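PDB 3IXR: bacterioferritin comigratory protein from Xylella fastidiosa, which probably reduces hydrogen peroxide and organic hydroperoxides through a reactive cysteine thiol, as other peroxiredoxins of the PrxQ type do. Local coordinates for residues L27-S30 and L31-P35; V113-D117 and A118-K122. The protein carries 1 engineered substitution. One frame throughout, in Å; residues are numbered along the deposited sequence.

How the interactions relate
The two contacts come in series along the chain: interaction 1 closes at Pro-35, well before interaction 2 opens at Val-113. Each is local, built around a short helix, 29-33 in the first and 119-123 in the second, and their centres lie about 13 Å apart. The two touch: Leu-31 CD1 packs 3.8 Å from Leu-120 CD2, helix against helix, and His-34 CE1 lies 3.4 Å from Ile-119 CD1. Strand 36-38, which follows the first helix, also pairs antiparallel with strand 112-114, which leads into the second. The N-terminal turn and the later strand-to-helix connection thus form neighbouring parts of one peroxiredoxin fold, joined through both sheet and side chains.

Interaction 1 (L27-S30 and L31-P35); sequences LNHS and LLNHP
Leu-27 and Leu-31 meet through their CD2 methyls, 3.9 Å apart, at the start of the short helix 29-33, a little over one turn long with Asn-28 at its N-cap. Leu-31 has CG anti to its backbone N (chi1 179°), which sends the branch back beside Leu-27; the same buried side chain also rests on Leu-120 and Ala-123 of helix 119-123. Leu-32 comes next and gives the helix its clearest backbone bond, N to Asn-28 O at 2.8 Å, nearly straight at 168°. Its side chain crosses that of Leu-27 at about a right angle, CG lying 3.9 Å from Leu-27 CB while CD1 leans on the Leu-27 carbonyl oxygen. Leu-32 also touches His-151, whose backbone is hydrogen-bonded to that of Leu-27. Asn-33 then turns its amide back along the helix: ND2 donates to His-29 O at 3.0 Å, an oxygen that also takes a weak bond from Asn-33 N. The same amide lies over one face of the exposed His-29 imidazole with the two planes 44° apart; its ND2 comes nearest to the ring at His-29 CD2, 3.1 Å away. The backbone N of Asn-33 makes a further weak bond to Ser-30 O. His-34 follows, its ring led off toward Ile-119 and its CB 3.5 Å from Ser-30 O.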
ATOM      1  N   LEU A  27      -5.251  12.903   5.370  1.00 17.20           N
ATOM      2  CA  LEU A  27      -5.989  12.596   4.082  1.00 17.50           C
ATOM      3  C   LEU A  27      -7.303  13.409   4.052  1.00 18.68           C
ATOM      4  O   LEU A  27      -8.063  13.394   5.061  1.00 20.53           O
ATOM      5  CB  LEU A  27      -6.343  11.116   4.050  1.00 17.18           C
ATOM      6  CG  LEU A  27      -5.164  10.122   4.306  1.00 18.57           C
ATOM      7  CD1 LEU A  27      -5.608   8.650   4.055  1.00 17.60           C
ATOM      8  CD2 LEU A  27      -3.953  10.496   3.438  1.00 17.05           C
ATOM      9  N   ASN A  28      -7.549  14.043   2.913  1.00 21.02           N
ATOM     10  CA  ASN A  28      -8.748  14.908   2.829  1.00 21.96           C
ATOM     11  C   ASN A  28      -9.989  14.135   2.523  1.00 23.27           C
ATOM     12  O   ASN A  28      -9.976  12.934   2.264  1.00 20.63           O
ATOM     13  CB  ASN A  28      -8.517  16.090   1.864  1.00 21.69           C
ATOM     14  CG  ASN A  28      -8.289  15.686   0.424  1.00 25.94           C
ATOM     15  OD1 ASN A  28      -7.488  16.297  -0.227  1.00 34.35           O
ATOM     16  ND2 ASN A  28      -8.988  14.689  -0.073  1.00 23.18           N
ATOM     17  N   HIS A  29     -11.128  14.830   2.616  1.00 23.10           N
ATOM     18  CA  HIS A  29     -12.407  14.168   2.515  1.00 22.66           C
ATOM     19  C   HIS A  29     -12.533  13.526   1.128  1.00 21.42           C
ATOM     20  O   HIS A  29     -13.024  12.412   1.058  1.00 20.59           O
ATOM     21  CB  HIS A  29     -13.559  15.203   2.724  1.00 22.97           C
ATOM     22  CG  HIS A  29     -14.936  14.639   2.479  1.00 26.14           C
ATOM     23  ND1 HIS A  29     -15.661  14.853   1.309  1.00 31.06           N
ATOM     24  CD2 HIS A  29     -15.709  13.832   3.240  1.00 30.71           C
ATOM     25  CE1 HIS A  29     -16.816  14.225   1.382  1.00 29.75           C
ATOM     26  NE2 HIS A  29     -16.873  13.603   2.543  1.00 34.64           N
ATOM     27  N   SER A  30     -12.089  14.195   0.050  1.00 22.14           N
ATOM     28  CA  SER A  30     -12.230  13.638  -1.301  1.00 23.30           C
ATOM     29  C   SER A  30     -11.446  12.279  -1.435  1.00 22.78           C
ATOM     30  O   SER A  30     -12.001  11.199  -1.864  1.00 20.58           O
ATOM     31  CB  SER A  30     -11.708  14.677  -2.291  1.00 24.58           C
ATOM     32  OG  SER A  30     -11.356  14.112  -3.541  1.00 34.98           O
ATOM     33  N   LEU A  31     -10.199  12.310  -0.985  1.00 20.53           N
ATOM     34  CA  LEU A  31      -9.420  11.067  -0.962  1.00 19.13           C
ATOM     35  C   LEU A  31     -10.019  10.013  -0.029  1.00 17.36           C
ATOM     36  O   LEU A  31     -10.045   8.817  -0.372  1.00 17.26           O
ATOM     37  CB  LEU A  31      -7.991  11.384  -0.504  1.00 18.99           C
ATOM     38  CG  LEU A  31      -7.058  10.147  -0.405  1.00 17.13           C
ATOM     39  CD1 LEU A  31      -7.010   9.581  -1.688  1.00 19.21           C
ATOM     40  CD2 LEU A  31      -5.688  10.715  -0.063  1.00 15.89           C
ATOM     41  N   LEU A  32     -10.445  10.366   1.191  1.00 17.58           N
ATOM     42  CA  LEU A  32     -11.028   9.391   2.121  1.00 17.64           C
ATOM     43  C   LEU A  32     -12.290   8.671   1.586  1.00 18.37           C
ATOM     44  O   LEU A  32     -12.590   7.581   1.989  1.00 16.25           O
ATOM     45  CB  LEU A  32     -11.336  10.064   3.464  1.00 17.46           C
ATOM     46  CG  LEU A  32     -10.147  10.325   4.417  1.00 17.31           C
ATOM     47  CD1 LEU A  32     -10.675  11.160   5.567  1.00 21.87           C
ATOM     48  CD2 LEU A  32      -9.617   9.011   4.904  1.00 19.82           C
ATOM     49  N   ASN A  33     -12.988   9.378   0.680  1.00 20.24           N
ATOM     50  CA  ASN A  33     -14.262   8.806   0.144  1.00 20.53           C
ATOM     51  C   ASN A  33     -14.151   8.319  -1.274  1.00 21.86           C
ATOM     52  O   ASN A  33     -15.141   7.884  -1.900  1.00 19.39           O
ATOM     53  CB  ASN A  33     -15.388   9.819   0.331  1.00 21.64           C
ATOM     54  CG  ASN A  33     -15.731   9.911   1.783  1.00 23.38           C
ATOM     55  OD1 ASN A  33     -16.430   9.056   2.319  1.00 31.20           O
ATOM     56  ND2 ASN A  33     -15.135  10.873   2.469  1.00 26.15           N
ATOM     57  N   HIS A  34     -12.970   8.411  -1.850  1.00 20.68           N
ATOM     58  CA  HIS A  34     -12.724   7.818  -3.129  1.00 21.30           C
ATOM     59  C   HIS A  34     -12.941   6.280  -3.170  1.00 21.65           C
ATOM     60  O   HIS A  34     -12.333   5.535  -2.423  1.00 19.15           O
ATOM     61  CB  HIS A  34     -11.260   8.145  -3.449  1.00 21.68           C
ATOM     62  CG  HIS A  34     -10.719   7.429  -4.653  1.00 24.54           C
ATOM     63  ND1 HIS A  34     -11.217   7.631  -5.919  1.00 23.29           N
ATOM     64  CD2 HIS A  34      -9.834   6.402  -4.755  1.00 26.19           C
ATOM     65  CE1 HIS A  34     -10.583   6.836  -6.775  1.00 26.68           C
ATOM     66  NE2 HIS A  34      -9.748   6.073  -6.090  1.00 25.26           N
ATOM     67  N   PRO A  35     -13.769   5.784  -4.098  1.00 20.65           N
ATOM     68  CA  PRO A  35     -14.025   4.365  -4.151  1.00 21.21           C
ATOM     69  C   PRO A  35     -12.835   3.566  -4.659  1.00 19.44           C
ATOM     70  O   PRO A  35     -12.277   3.910  -5.704  1.00 23.70           O
ATOM     71  CB  PRO A  35     -15.226   4.276  -5.124  1.00 19.91           C
ATOM     72  CG  PRO A  35     -15.800   5.651  -5.167  1.00 26.08           C
ATOM     73  CD  PRO A  35     -14.584   6.555  -5.034  1.00 22.89           C
TER

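Interaction 2 (V113-D117 and A118-K122); sequences VSDSD and AILCK
The carboxylate of Asp-115 is the flat group here, and Leu-120 CB sits over one of its faces, 3.6 Å from both OD1 and OD2. OD2 accepts from Leu-120 N at 2.9 Å in a nearly straight bond, and OD1 accepts from Cys-121 N, also at 2.9 Å. Both donors approach on the syn side, displaced toward that same face by 24° and 31° out of the carboxylate plane, so the group is gripped at two points and its rotation is fixed. Cys-121 SG lies near the plane beside OD1, at 3.2 Å. The buried carboxylate, presumably ionised, meets the N-terminal end of helix 119-123, where the N-H groups of the first turn, and the helix dipole, would be expected to stabilise a negative charge. Having CG anti to the backbone N (chi1 -172°) puts the carboxylate in front of those N-H groups; the backbone meanwhile makes a type I turn from Asp-115 to Ala-118, closed by Ala-118 N bonding to Asp-115 O at 2.9 Å, with the donor well above the carbonyl plane. On the outer side, Ile-119 CD1 rests 3.7 Å from Asp-117 CB. Deeper in, Leu-120 CD1 crosses to Val-113 CG1 at 4.1 Å. Val-113 belongs to strand 112-114, between strands 86-92 and 36-38; its side chain packs on Leu-89, Val-91 and Leu-38, while Leu-120 covers Leu-36, bringing helix 119-123 against strands 36-38 and 112-114.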
ATOM      1  N   VAL A 113      -5.425  -3.099  -4.037  1.00 11.70           N
ATOM      2  CA  VAL A 113      -6.203  -2.115  -4.791  1.00 13.49           C
ATOM      3  C   VAL A 113      -5.824  -2.065  -6.230  1.00 12.33           C
ATOM      4  O   VAL A 113      -4.612  -1.936  -6.586  1.00 11.67           O
ATOM      5  CB  VAL A 113      -5.867  -0.729  -4.240  1.00 12.03           C
ATOM      6  CG1 VAL A 113      -6.726   0.400  -4.945  1.00 14.61           C
ATOM      7  CG2 VAL A 113      -6.210  -0.779  -2.839  1.00 14.94           C
ATOM      8  N   SER A 114      -6.829  -2.163  -7.130  1.00 12.00           N
ATOM      9  CA  SER A 114      -6.573  -1.918  -8.555  1.00 13.05           C
ATOM     10  C   SER A 114      -6.784  -0.441  -8.768  1.00 15.28           C
ATOM     11  O   SER A 114      -7.980   0.024  -8.854  1.00 15.65           O
ATOM     12  CB  SER A 114      -7.614  -2.713  -9.366  1.00 13.38           C
ATOM     13  OG  SER A 114      -7.509  -2.383 -10.734  1.00 16.96           O
ATOM     14  N   ASP A 115      -5.681   0.293  -8.820  1.00 13.25           N
ATOM     15  CA  ASP A 115      -5.694   1.771  -8.921  1.00 13.17           C
ATOM     16  C   ASP A 115      -5.634   2.146 -10.367  1.00 13.69           C
ATOM     17  O   ASP A 115      -4.691   2.776 -10.860  1.00 15.29           O
ATOM     18  CB  ASP A 115      -4.582   2.389  -8.044  1.00 10.39           C
ATOM     19  CG  ASP A 115      -4.658   3.886  -7.942  1.00 13.01           C
ATOM     20  OD1 ASP A 115      -3.616   4.545  -8.062  1.00 14.75           O
ATOM     21  OD2 ASP A 115      -5.791   4.347  -7.723  1.00 18.09           O
ATOM     22  N   SER A 116      -6.596   1.668 -11.146  1.00 17.54           N
ATOM     23  CA  SER A 116      -6.397   1.715 -12.590  1.00 19.92           C
ATOM     24  C   SER A 116      -6.604   3.109 -13.164  1.00 21.52           C
ATOM     25  O   SER A 116      -6.293   3.322 -14.351  1.00 23.21           O
ATOM     26  CB  SER A 116      -7.360   0.803 -13.316  1.00 21.30           C
ATOM     27  OG  SER A 116      -8.710   1.048 -12.872  1.00 27.24           O
ATOM     28  N   ASP A 117      -7.130   4.039 -12.366  1.00 21.91           N
ATOM     29  CA  ASP A 117      -7.161   5.474 -12.782  1.00 21.79           C
ATOM     30  C   ASP A 117      -6.008   6.279 -12.178  1.00 20.21           C
ATOM     31  O   ASP A 117      -5.855   7.494 -12.390  1.00 20.96           O
ATOM     32  CB  ASP A 117      -8.473   6.114 -12.397  1.00 23.72           C
ATOM     33  CG  ASP A 117      -9.685   5.376 -13.030  1.00 29.37           C
ATOM     34  OD1 ASP A 117      -9.660   5.112 -14.292  1.00 35.49           O
ATOM     35  OD2 ASP A 117     -10.613   5.025 -12.255  1.00 36.17           O
ATOM     36  N   ALA A 118      -5.145   5.560 -11.485  1.00 17.37           N
ATOM     37  CA  ALA A 118      -3.961   6.215 -10.863  1.00 16.35           C
ATOM     38  C   ALA A 118      -4.330   7.286  -9.812  1.00 17.06           C
ATOM     39  O   ALA A 118      -3.463   8.106  -9.489  1.00 14.76           O
ATOM     40  CB  ALA A 118      -2.914   6.733 -11.876  1.00 16.01           C
ATOM     41  N   ILE A 119      -5.545   7.232  -9.290  1.00 16.51           N
ATOM     42  CA  ILE A 119      -5.964   8.265  -8.302  1.00 17.77           C
ATOM     43  C   ILE A 119      -5.203   8.128  -6.999  1.00 15.44           C
ATOM     44  O   ILE A 119      -4.696   9.144  -6.496  1.00 16.75           O
ATOM     45  CB  ILE A 119      -7.501   8.241  -8.074  1.00 19.56           C
ATOM     46  CG1 ILE A 119      -8.115   8.727  -9.415  1.00 23.26           C
ATOM     47  CG2 ILE A 119      -7.889   9.043  -6.719  1.00 19.50           C
ATOM     48  CD1 ILE A 119      -9.573   8.338  -9.632  1.00 28.79           C
ATOM     49  N   LEU A 120      -5.060   6.898  -6.443  1.00 14.50           N
ATOM     50  CA  LEU A 120      -4.328   6.864  -5.190  1.00 15.42           C
ATOM     51  C   LEU A 120      -2.854   7.172  -5.452  1.00 13.63           C
ATOM     52  O   LEU A 120      -2.152   7.771  -4.625  1.00 14.08           O
ATOM     53  CB  LEU A 120      -4.301   5.449  -4.593  1.00 17.25           C
ATOM     54  CG  LEU A 120      -5.485   5.128  -3.818  1.00 17.43           C
ATOM     55  CD1 LEU A 120      -5.262   3.751  -3.202  1.00 15.27           C
ATOM     56  CD2 LEU A 120      -5.895   6.157  -2.762  1.00 20.77           C
ATOM     57  N   CYS A 121      -2.317   6.676  -6.570  1.00 13.92           N
ATOM     58  CA  CYS A 121      -0.906   6.846  -6.911  1.00 14.71           C
ATOM     59  C   CYS A 121      -0.555   8.346  -7.010  1.00 15.32           C
ATOM     60  O   CYS A 121       0.436   8.770  -6.503  1.00 16.14           O
ATOM     61  CB  CYS A 121      -0.596   6.131  -8.252  1.00 13.82           C
ATOM     62  SG  CYS A 121      -0.400   4.359  -8.095  1.00 16.04           S
ATOM     63  N   LYS A 122      -1.405   9.146  -7.651  1.00 15.48           N
ATOM     64  CA  LYS A 122      -1.132  10.551  -7.758  1.00 16.25           C
ATOM     65  C   LYS A 122      -1.342  11.253  -6.395  1.00 14.49           C
ATOM     66  O   LYS A 122      -0.571  12.124  -6.047  1.00 16.55           O
ATOM     67  CB  LYS A 122      -2.154  11.083  -8.793  1.00 16.47           C
ATOM     68  CG  LYS A 122      -1.647  10.708 -10.209  1.00 16.54           C
ATOM     69  CD  LYS A 122      -2.562  11.378 -11.304  1.00 23.68           C
ATOM     70  CE  LYS A 122      -3.813  10.580 -11.677  1.00 33.08           C
ATOM     71  NZ  LYS A 122      -4.669  11.429 -12.636  1.00 36.34           N
TER